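Local coordinates for protein putative D-alanine N-acetyltransferase of GNAT family (Desulfovibrio desulfuricans subsp. desulfuricans, PDB 2R7H) that is a putative GNAT-family N-acetyltransferase, probably moving an acyl group onto an acceptor, though its substrate is uncertain, at residues Cys66-Val71 against Asp96-Ala101; Ala157-Phe162 against Asp167-Tyr172. All coordinates share one frame; numbering follows the deposited sequence.

Contact 1: Cys66-Val71 against Asp96-Ala101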
ATOM      1  N   CYS B  66     -10.232   0.260 -11.748  1.00 56.47           N
ATOM      2  CA  CYS B  66      -9.421  -0.549 -10.832  1.00 55.77           C
ATOM      3  C   CYS B  66      -8.129   0.192 -10.341  1.00 54.37           C
ATOM      4  O   CYS B  66      -7.513  -0.215  -9.352  1.00 54.63           O
ATOM      5  CB  CYS B  66      -9.034  -1.866 -11.502  1.00 56.39           C
ATOM      6  SG  CYS B  66      -7.865  -1.618 -12.907  1.00 57.94           S
ATOM      7  N   GLY B  67      -7.715   1.256 -11.024  1.00 53.24           N
ATOM      8  CA  GLY B  67      -6.520   2.008 -10.638  1.00 53.07           C
ATOM      9  C   GLY B  67      -5.184   1.392 -11.039  1.00 51.86           C
ATOM     10  O   GLY B  67      -4.149   1.757 -10.474  1.00 53.25           O
ATOM     11  N   TYR B  68      -5.215   0.464 -11.994  1.00 48.61           N
ATOM     12  CA  TYR B  68      -4.027  -0.208 -12.497  1.00 46.91           C
ATOM     13  C   TYR B  68      -3.935   0.131 -13.986  1.00 44.30           C
ATOM     14  O   TYR B  68      -4.843  -0.156 -14.751  1.00 45.96           O
ATOM     15  CB  TYR B  68      -4.073  -1.726 -12.276  1.00 48.31           C
ATOM     16  CG  TYR B  68      -4.175  -2.076 -10.822  1.00 47.68           C
ATOM     17  CD1 TYR B  68      -3.137  -1.742  -9.972  1.00 58.17           C
ATOM     18  CD2 TYR B  68      -5.268  -2.760 -10.302  1.00 51.89           C
ATOM     19  CE1 TYR B  68      -3.179  -2.011  -8.626  1.00 54.77           C
ATOM     20  CE2 TYR B  68      -5.334  -3.043  -8.927  1.00 53.42           C
ATOM     21  CZ  TYR B  68      -4.269  -2.650  -8.099  1.00 56.71           C
ATOM     22  OH  TYR B  68      -4.247  -2.899  -6.744  1.00 60.82           O
ATOM     23  N   HIS B  69      -2.818   0.741 -14.359  1.00 40.89           N
ATOM     24  CA  HIS B  69      -2.508   1.151 -15.708  1.00 39.18           C
ATOM     25  C   HIS B  69      -1.334   0.329 -16.189  1.00 35.42           C
ATOM     26  O   HIS B  69      -0.515  -0.137 -15.386  1.00 35.93           O
ATOM     27  CB  HIS B  69      -2.173   2.631 -15.703  1.00 35.05           C
ATOM     28  CG  HIS B  69      -3.306   3.477 -15.244  1.00 42.15           C
ATOM     29  ND1 HIS B  69      -4.123   4.150 -16.122  1.00 45.83           N
ATOM     30  CD2 HIS B  69      -3.819   3.690 -14.009  1.00 40.95           C
ATOM     31  CE1 HIS B  69      -5.050   4.802 -15.440  1.00 49.74           C
ATOM     32  NE2 HIS B  69      -4.893   4.536 -14.157  1.00 39.92           N
ATOM     33  N   PHE B  70      -1.243   0.210 -17.508  1.00 35.70           N
ATOM     34  CA  PHE B  70      -0.246  -0.604 -18.183  1.00 36.93           C
ATOM     35  C   PHE B  70       0.348   0.037 -19.423  1.00 37.62           C
ATOM     36  O   PHE B  70      -0.337   0.799 -20.099  1.00 37.57           O
ATOM     37  CB  PHE B  70      -0.945  -1.891 -18.692  1.00 37.21           C
ATOM     38  CG  PHE B  70      -1.520  -2.740 -17.607  1.00 35.80           C
ATOM     39  CD1 PHE B  70      -2.814  -2.549 -17.163  1.00 41.74           C
ATOM     40  CD2 PHE B  70      -0.744  -3.689 -16.992  1.00 37.36           C
ATOM     41  CE1 PHE B  70      -3.340  -3.309 -16.122  1.00 38.75           C
ATOM     42  CE2 PHE B  70      -1.261  -4.438 -15.954  1.00 42.37           C
ATOM     43  CZ  PHE B  70      -2.562  -4.241 -15.522  1.00 39.61           C
ATOM     44  N   VAL B  71       1.627  -0.268 -19.688  1.00 36.04           N
ATOM     45  CA  VAL B  71       2.314   0.132 -20.956  1.00 34.06           C
ATOM     46  C   VAL B  71       2.932  -1.198 -21.409  1.00 33.21           C
ATOM     47  O   VAL B  71       3.779  -1.751 -20.705  1.00 31.58           O
ATOM     48  CB  VAL B  71       3.451   1.184 -20.833  1.00 32.59           C
ATOM     49  CG1 VAL B  71       4.055   1.421 -22.234  1.00 30.12           C
ATOM     50  CG2 VAL B  71       2.970   2.506 -20.196  1.00 28.52           C
ATOM     51  N   ASP B  96       2.474   4.922  -7.996  1.00 29.71           N
ATOM     52  CA  ASP B  96       3.343   3.806  -7.721  1.00 28.77           C
ATOM     53  C   ASP B  96       3.643   3.009  -8.982  1.00 30.41           C
ATOM     54  O   ASP B  96       2.735   2.701  -9.732  1.00 25.59           O
ATOM     55  CB  ASP B  96       2.727   2.853  -6.735  1.00 28.53           C
ATOM     56  CG  ASP B  96       2.758   3.394  -5.322  1.00 30.14           C
ATOM     57  OD1 ASP B  96       3.851   3.570  -4.753  1.00 52.36           O
ATOM     58  OD2 ASP B  96       1.677   3.536  -4.780  1.00 39.87           O
ATOM     59  N   LEU B  97       4.925   2.742  -9.222  1.00 25.95           N
ATOM     60  CA  LEU B  97       5.340   1.849 -10.308  1.00 27.74           C
ATOM     61  C   LEU B  97       5.356   0.478  -9.625  1.00 29.65           C
ATOM     62  O   LEU B  97       6.158   0.269  -8.739  1.00 29.18           O
ATOM     63  CB  LEU B  97       6.775   2.169 -10.806  1.00 27.21           C
ATOM     64  CG  LEU B  97       7.325   1.233 -11.922  1.00 24.72           C
ATOM     65  CD1 LEU B  97       6.470   1.263 -13.248  1.00 25.30           C
ATOM     66  CD2 LEU B  97       8.788   1.638 -12.196  1.00 31.99           C
ATOM     67  N   TYR B  98       4.464  -0.430 -10.007  1.00 27.02           N
ATOM     68  CA  TYR B  98       4.365  -1.777  -9.407  1.00 31.50           C
ATOM     69  C   TYR B  98       5.552  -2.623  -9.895  1.00 36.70           C
ATOM     70  O   TYR B  98       6.301  -3.144  -9.064  1.00 34.70           O
ATOM     71  CB  TYR B  98       2.924  -2.341  -9.582  1.00 33.73           C
ATOM     72  CG  TYR B  98       1.857  -1.367  -8.980  1.00 34.11           C
ATOM     73  CD1 TYR B  98       1.933  -0.987  -7.646  1.00 41.04           C
ATOM     74  CD2 TYR B  98       0.746  -0.899  -9.706  1.00 37.96           C
ATOM     75  CE1 TYR B  98       1.008  -0.089  -7.059  1.00 39.49           C
ATOM     76  CE2 TYR B  98      -0.217   0.012  -9.116  1.00 36.30           C
ATOM     77  CZ  TYR B  98      -0.074   0.415  -7.780  1.00 45.94           C
ATOM     78  OH  TYR B  98      -0.972   1.301  -7.093  1.00 36.87           O
ATOM     79  N   TRP B  99       5.780  -2.712 -11.212  1.00 34.98           N
ATOM     80  CA  TRP B  99       7.000  -3.368 -11.752  1.00 36.70           C
ATOM     81  C   TRP B  99       7.125  -3.167 -13.242  1.00 30.45           C
ATOM     82  O   TRP B  99       6.176  -2.717 -13.892  1.00 27.19           O
ATOM     83  CB  TRP B  99       7.131  -4.891 -11.423  1.00 39.02           C
ATOM     84  CG  TRP B  99       5.918  -5.569 -11.782  1.00 44.81           C
ATOM     85  CD1 TRP B  99       5.526  -5.909 -13.030  1.00 44.43           C
ATOM     86  CD2 TRP B  99       4.865  -5.969 -10.894  1.00 48.49           C
ATOM     87  NE1 TRP B  99       4.299  -6.476 -12.977  1.00 49.99           N
ATOM     88  CE2 TRP B  99       3.866  -6.530 -11.682  1.00 39.98           C
ATOM     89  CE3 TRP B  99       4.666  -5.879  -9.515  1.00 46.07           C
ATOM     90  CZ2 TRP B  99       2.694  -7.034 -11.156  1.00 41.78           C
ATOM     91  CZ3 TRP B  99       3.500  -6.368  -8.993  1.00 42.29           C
ATOM     92  CH2 TRP B  99       2.531  -6.958  -9.812  1.00 43.05           C
ATOM     93  N   ILE B 100       8.348  -3.357 -13.721  1.00 31.92           N
ATOM     94  CA  ILE B 100       8.653  -3.356 -15.118  1.00 30.67           C
ATOM     95  C   ILE B 100       9.203  -4.785 -15.354  1.00 32.63           C
ATOM     96  O   ILE B 100      10.155  -5.164 -14.698  1.00 35.45           O
ATOM     97  CB  ILE B 100       9.683  -2.319 -15.548  1.00 33.26           C
ATOM     98  CG1 ILE B 100       9.158  -0.917 -15.281  1.00 35.18           C
ATOM     99  CG2 ILE B 100       9.956  -2.466 -17.092  1.00 29.64           C
ATOM    100  CD1 ILE B 100      10.113   0.169 -15.638  1.00 32.67           C
ATOM    101  N   ALA B 101       8.581  -5.578 -16.227  1.00 32.76           N
ATOM    102  CA  ALA B 101       9.054  -6.947 -16.552  1.00 30.38           C
ATOM    103  C   ALA B 101       9.368  -7.033 -18.053  1.00 30.28           C
ATOM    104  O   ALA B 101       8.537  -6.701 -18.887  1.00 27.52           O
ATOM    105  CB  ALA B 101       7.987  -8.019 -16.150  1.00 30.98           C
TER
HETATM  106  O   HOH W   1      -3.021   2.332  -7.961  1.00 50.15           O

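Contact 2: Ala157-Phe162 against Asp167-Tyr172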
ATOM      1  N   ALA B 157      13.714   5.916   1.495  1.00 32.63           N
ATOM      2  CA  ALA B 157      13.406   5.237   2.754  1.00 32.20           C
ATOM      3  C   ALA B 157      13.838   3.781   2.688  1.00 34.00           C
ATOM      4  O   ALA B 157      13.828   3.163   1.616  1.00 30.31           O
ATOM      5  CB  ALA B 157      11.901   5.304   3.018  1.00 28.83           C
ATOM      6  N   VAL B 158      14.176   3.255   3.864  1.00 33.33           N
ATOM      7  CA  VAL B 158      14.591   1.887   4.088  1.00 32.87           C
ATOM      8  C   VAL B 158      13.784   1.423   5.310  1.00 32.49           C
ATOM      9  O   VAL B 158      13.771   2.104   6.323  1.00 31.93           O
ATOM     10  CB  VAL B 158      16.120   1.807   4.353  1.00 33.15           C
ATOM     11  CG1 VAL B 158      16.567   0.352   4.597  1.00 29.39           C
ATOM     12  CG2 VAL B 158      16.899   2.397   3.192  1.00 33.45           C
ATOM     13  N   LEU B 159      12.988   0.363   5.145  1.00 29.78           N
ATOM     14  CA  LEU B 159      12.211  -0.232   6.215  1.00 29.88           C
ATOM     15  C   LEU B 159      12.940  -1.559   6.474  1.00 32.20           C
ATOM     16  O   LEU B 159      12.860  -2.475   5.652  1.00 30.86           O
ATOM     17  CB  LEU B 159      10.716  -0.386   5.843  1.00 32.38           C
ATOM     18  CG  LEU B 159       9.979   0.920   5.394  1.00 30.34           C
ATOM     19  CD1 LEU B 159       8.491   0.590   5.201  1.00 26.06           C
ATOM     20  CD2 LEU B 159      10.146   2.096   6.377  1.00 29.29           C
ATOM     21  N   LYS B 160      13.668  -1.639   7.602  1.00 33.35           N
ATOM     22  CA  LYS B 160      14.478  -2.819   7.941  1.00 32.75           C
ATOM     23  C   LYS B 160      13.661  -4.070   8.143  1.00 31.95           C
ATOM     24  O   LYS B 160      12.635  -4.046   8.811  1.00 34.22           O
ATOM     25  CB  LYS B 160      15.376  -2.575   9.163  1.00 34.09           C
ATOM     26  CG  LYS B 160      16.446  -1.464   9.018  1.00 39.06           C
ATOM     27  CD  LYS B 160      17.546  -1.722   7.956  1.00 37.05           C
ATOM     28  CE  LYS B 160      18.469  -2.898   8.276  1.00 36.52           C
ATOM     29  NZ  LYS B 160      19.433  -3.169   7.129  1.00 29.89           N
ATOM     30  N   ALA B 161      14.094  -5.156   7.513  1.00 31.34           N
ATOM     31  CA  ALA B 161      13.438  -6.462   7.604  1.00 31.89           C
ATOM     32  C   ALA B 161      11.959  -6.419   7.299  1.00 31.28           C
ATOM     33  O   ALA B 161      11.214  -7.177   7.851  1.00 33.98           O
ATOM     34  CB  ALA B 161      13.681  -7.095   9.002  1.00 32.01           C
ATOM     35  N   PHE B 162      11.540  -5.566   6.368  1.00 30.95           N
ATOM     36  CA  PHE B 162      10.151  -5.420   6.015  1.00 28.30           C
ATOM     37  C   PHE B 162       9.532  -6.690   5.459  1.00 27.34           C
ATOM     38  O   PHE B 162       8.456  -7.121   5.933  1.00 28.37           O
ATOM     39  CB  PHE B 162      10.023  -4.266   5.006  1.00 29.47           C
ATOM     40  CG  PHE B 162       8.620  -3.953   4.617  1.00 27.73           C
ATOM     41  CD1 PHE B 162       7.909  -3.024   5.337  1.00 29.06           C
ATOM     42  CD2 PHE B 162       8.034  -4.538   3.510  1.00 30.14           C
ATOM     43  CE1 PHE B 162       6.612  -2.725   5.009  1.00 28.58           C
ATOM     44  CE2 PHE B 162       6.736  -4.222   3.161  1.00 32.98           C
ATOM     45  CZ  PHE B 162       6.027  -3.311   3.920  1.00 29.53           C
ATOM     46  N   ASP B 167      15.627  -8.969   4.917  1.00 38.87           N
ATOM     47  CA  ASP B 167      15.089  -8.527   3.626  1.00 35.61           C
ATOM     48  C   ASP B 167      14.356  -7.166   3.808  1.00 33.40           C
ATOM     49  O   ASP B 167      13.194  -7.101   4.138  1.00 33.84           O
ATOM     50  CB  ASP B 167      14.177  -9.606   3.062  1.00 34.92           C
ATOM     51  CG  ASP B 167      13.823  -9.373   1.617  1.00 33.52           C
ATOM     52  OD1 ASP B 167      13.978  -8.251   1.115  1.00 32.29           O
ATOM     53  OD2 ASP B 167      13.396 -10.333   0.953  1.00 39.32           O
ATOM     54  N   ASP B 168      15.096  -6.094   3.563  1.00 33.64           N
ATOM     55  CA  ASP B 168      14.618  -4.726   3.712  1.00 33.78           C
ATOM     56  C   ASP B 168      13.860  -4.237   2.505  1.00 33.39           C
ATOM     57  O   ASP B 168      14.121  -4.711   1.404  1.00 32.50           O
ATOM     58  CB  ASP B 168      15.807  -3.786   3.861  1.00 32.63           C
ATOM     59  CG  ASP B 168      16.695  -4.126   5.044  1.00 35.79           C
ATOM     60  OD1 ASP B 168      16.284  -4.909   5.930  1.00 31.66           O
ATOM     61  OD2 ASP B 168      17.814  -3.588   5.064  1.00 36.18           O
ATOM     62  N   LYS B 169      12.923  -3.300   2.716  1.00 31.69           N
ATOM     63  CA  LYS B 169      12.194  -2.694   1.611  1.00 30.48           C
ATOM     64  C   LYS B 169      12.865  -1.374   1.414  1.00 30.84           C
ATOM     65  O   LYS B 169      13.035  -0.657   2.402  1.00 29.45           O
ATOM     66  CB  LYS B 169      10.706  -2.440   1.918  1.00 31.97           C
ATOM     67  CG  LYS B 169       9.956  -1.844   0.667  1.00 33.81           C
ATOM     68  CD  LYS B 169       8.468  -1.905   0.772  1.00 32.00           C
ATOM     69  CE  LYS B 169       7.892  -0.989   1.734  1.00 30.43           C
ATOM     70  NZ  LYS B 169       6.387  -0.962   1.560  1.00 32.21           N
ATOM     71  N   ILE B 170      13.252  -1.056   0.169  1.00 28.30           N
ATOM     72  CA  ILE B 170      13.872   0.231  -0.166  1.00 31.85           C
ATOM     73  C   ILE B 170      12.826   0.954  -1.019  1.00 29.85           C
ATOM     74  O   ILE B 170      12.286   0.358  -1.964  1.00 31.33           O
ATOM     75  CB  ILE B 170      15.207   0.155  -0.950  1.00 33.28           C
ATOM     76  CG1 ILE B 170      16.315  -0.560  -0.162  1.00 38.56           C
ATOM     77  CG2 ILE B 170      15.728   1.607  -1.240  1.00 26.60           C
ATOM     78  CD1 ILE B 170      16.077  -1.954   0.126  1.00 49.60           C
ATOM     79  N   ILE B 171      12.534   2.208  -0.674  1.00 29.93           N
ATOM     80  CA  ILE B 171      11.536   3.014  -1.400  1.00 30.75           C
ATOM     81  C   ILE B 171      12.302   4.069  -2.174  1.00 30.40           C
ATOM     82  O   ILE B 171      13.068   4.867  -1.591  1.00 32.91           O
ATOM     83  CB  ILE B 171      10.473   3.665  -0.487  1.00 31.81           C
ATOM     84  CG1 ILE B 171       9.760   2.606   0.384  1.00 30.22           C
ATOM     85  CG2 ILE B 171       9.431   4.391  -1.355  1.00 26.54           C
ATOM     86  CD1 ILE B 171       8.770   3.164   1.436  1.00 31.72           C
ATOM     87  N   TYR B 172      12.132   4.013  -3.500  1.00 26.61           N
ATOM     88  CA  TYR B 172      12.764   4.881  -4.456  1.00 28.92           C
ATOM     89  C   TYR B 172      11.785   5.929  -4.905  1.00 29.80           C
ATOM     90  O   TYR B 172      10.638   5.653  -5.195  1.00 30.12           O
ATOM     91  CB  TYR B 172      13.293   4.056  -5.659  1.00 31.68           C
ATOM     92  CG  TYR B 172      14.578   3.337  -5.359  1.00 30.75           C
ATOM     93  CD1 TYR B 172      15.803   4.013  -5.427  1.00 34.76           C
ATOM     94  CD2 TYR B 172      14.590   1.999  -5.038  1.00 35.97           C
ATOM     95  CE1 TYR B 172      16.989   3.372  -5.144  1.00 34.49           C
ATOM     96  CE2 TYR B 172      15.784   1.359  -4.764  1.00 37.21           C
ATOM     97  CZ  TYR B 172      16.958   2.041  -4.810  1.00 32.12           C
ATOM     98  OH  TYR B 172      18.109   1.378  -4.515  1.00 35.08           O
TER

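Contact 1: Cys66-Val71 against Asp96-Ala101
Two tyrosine rings, Y68 and Y98, make all the direct contact between segments whose backbones stay well apart, with the CA atoms of Y68 and Y98 9.1 Å from each other. The setting is the central mixed sheet of the GNAT fold: strand 69-75 and strand 94-102 are not neighbours but are separated by strand 78-87, to which both are hydrogen-bonded. Y98 belongs with W99 to a classic beta bulge, the two residues together facing C84. Y98 CB points toward the other segment, and its CG lies anti to the carbonyl carbon (chi1 -56°), which sends the ring across the gap. Y68 starts out from the loop before its strand, and the end of its side chain comes closer than its CB direction suggests. The side chains cross at about a right angle: CE2 of Y98 meets the edge of the Y68 ring, near its plane, 3.5 Å from Y68 CD1 and 3.6 Å from Y68 CE1. The two rings meet obliquely, their planes at 67° and centroids 5.5 Å apart. D96 O sits over the centre of one face of the Y98 ring, 3.9 Å above its plane, while Y98 CB lies over the rim of one face of the W99 indole. L55 of helix 46-61 packs on both Y68 and W99, and Y82 OH is hydrogen-bonded to W99 NE1. Y68, Y98 and W99 line a pocket holding 2-ethoxyethanol, probably from the crystallisation liquor. A water bridges the segments at the edge of the Y98 ring, accepting from Y98 OH at 2.5 Å and donating to G67 O at 2.8 Å.

Contact 2: Ala157-Phe162 against Asp167-Tyr172
K169, D168 and A157 have the most surface buried where strands 154-159 and 167-175 form an antiparallel beta hairpin. A157 and L159 form hydrogen-bonded pairs with I171 and K169, and V158 and I170 the non-hydrogen-bonded pair between them. I171 N donates almost straight to A157 O at 2.8 Å, whereas the return bond from A157 N to I171 O is weak. On the face that also carries L159 and K169, A157 CB packs on I171 CD1. The K169 side chain runs alongside that of F162, pointing the same way. K169 CG leaves anti to the backbone N (chi1 -177°) and the chain bends at chi3, which brings CE over the centre of one face of the F162 ring, 3.7 Å from its centroid, as a CH-pi contact. K169 NZ lies off-centre, 3.9 Å from that centroid, in a cation-pi contact, and also forms a salt bridge with E134. L159 CD1 touches the same lysine at CE. D168 grips the type II turn from L159 to F162 with both carboxylate oxygens. OD1 takes the N-H of A161 on its anti side at 2.7 Å, the bond nearly straight at 178° but leaving the carboxylate plane by 32°. OD2 is met on its syn side by K160 NZ, also at 2.7 Å, in a salt bridge; bends at chi2 and chi3 fold the lysine back to it. The second subunit meets both the corner, where its T94 is hydrogen-bonded to F162 O, and the strand, where its A157 packs on A157. One carboxylate thus pairs with K160, probably offsetting its charge, while tethering the turn, and the buried K169 ammonium, shared between the F162 ring and E134, probably stays protonated.

How the contacts relate
Contact 1 closes before contact 2 opens along the chain, yet both reach the same mixed sheet. Their centres are about 20 Å apart and their nearest atoms about 7 Å, without touching. Across the sheet, strand 94-102 of contact 1 is followed by strand 130-136, then by strands 167-175 and 154-159 of contact 2, the latter outermost within the chain. Strand 130-136 lies between them, and its F132 touches both D96 and I171. Contact 1 lies near the centre of the chain beside the pocket that holds 2-ethoxyethanol; contact 2 lies about 18 Å from that centre, where the second subunit packs. One sheet thus carries both pocket and subunit interface.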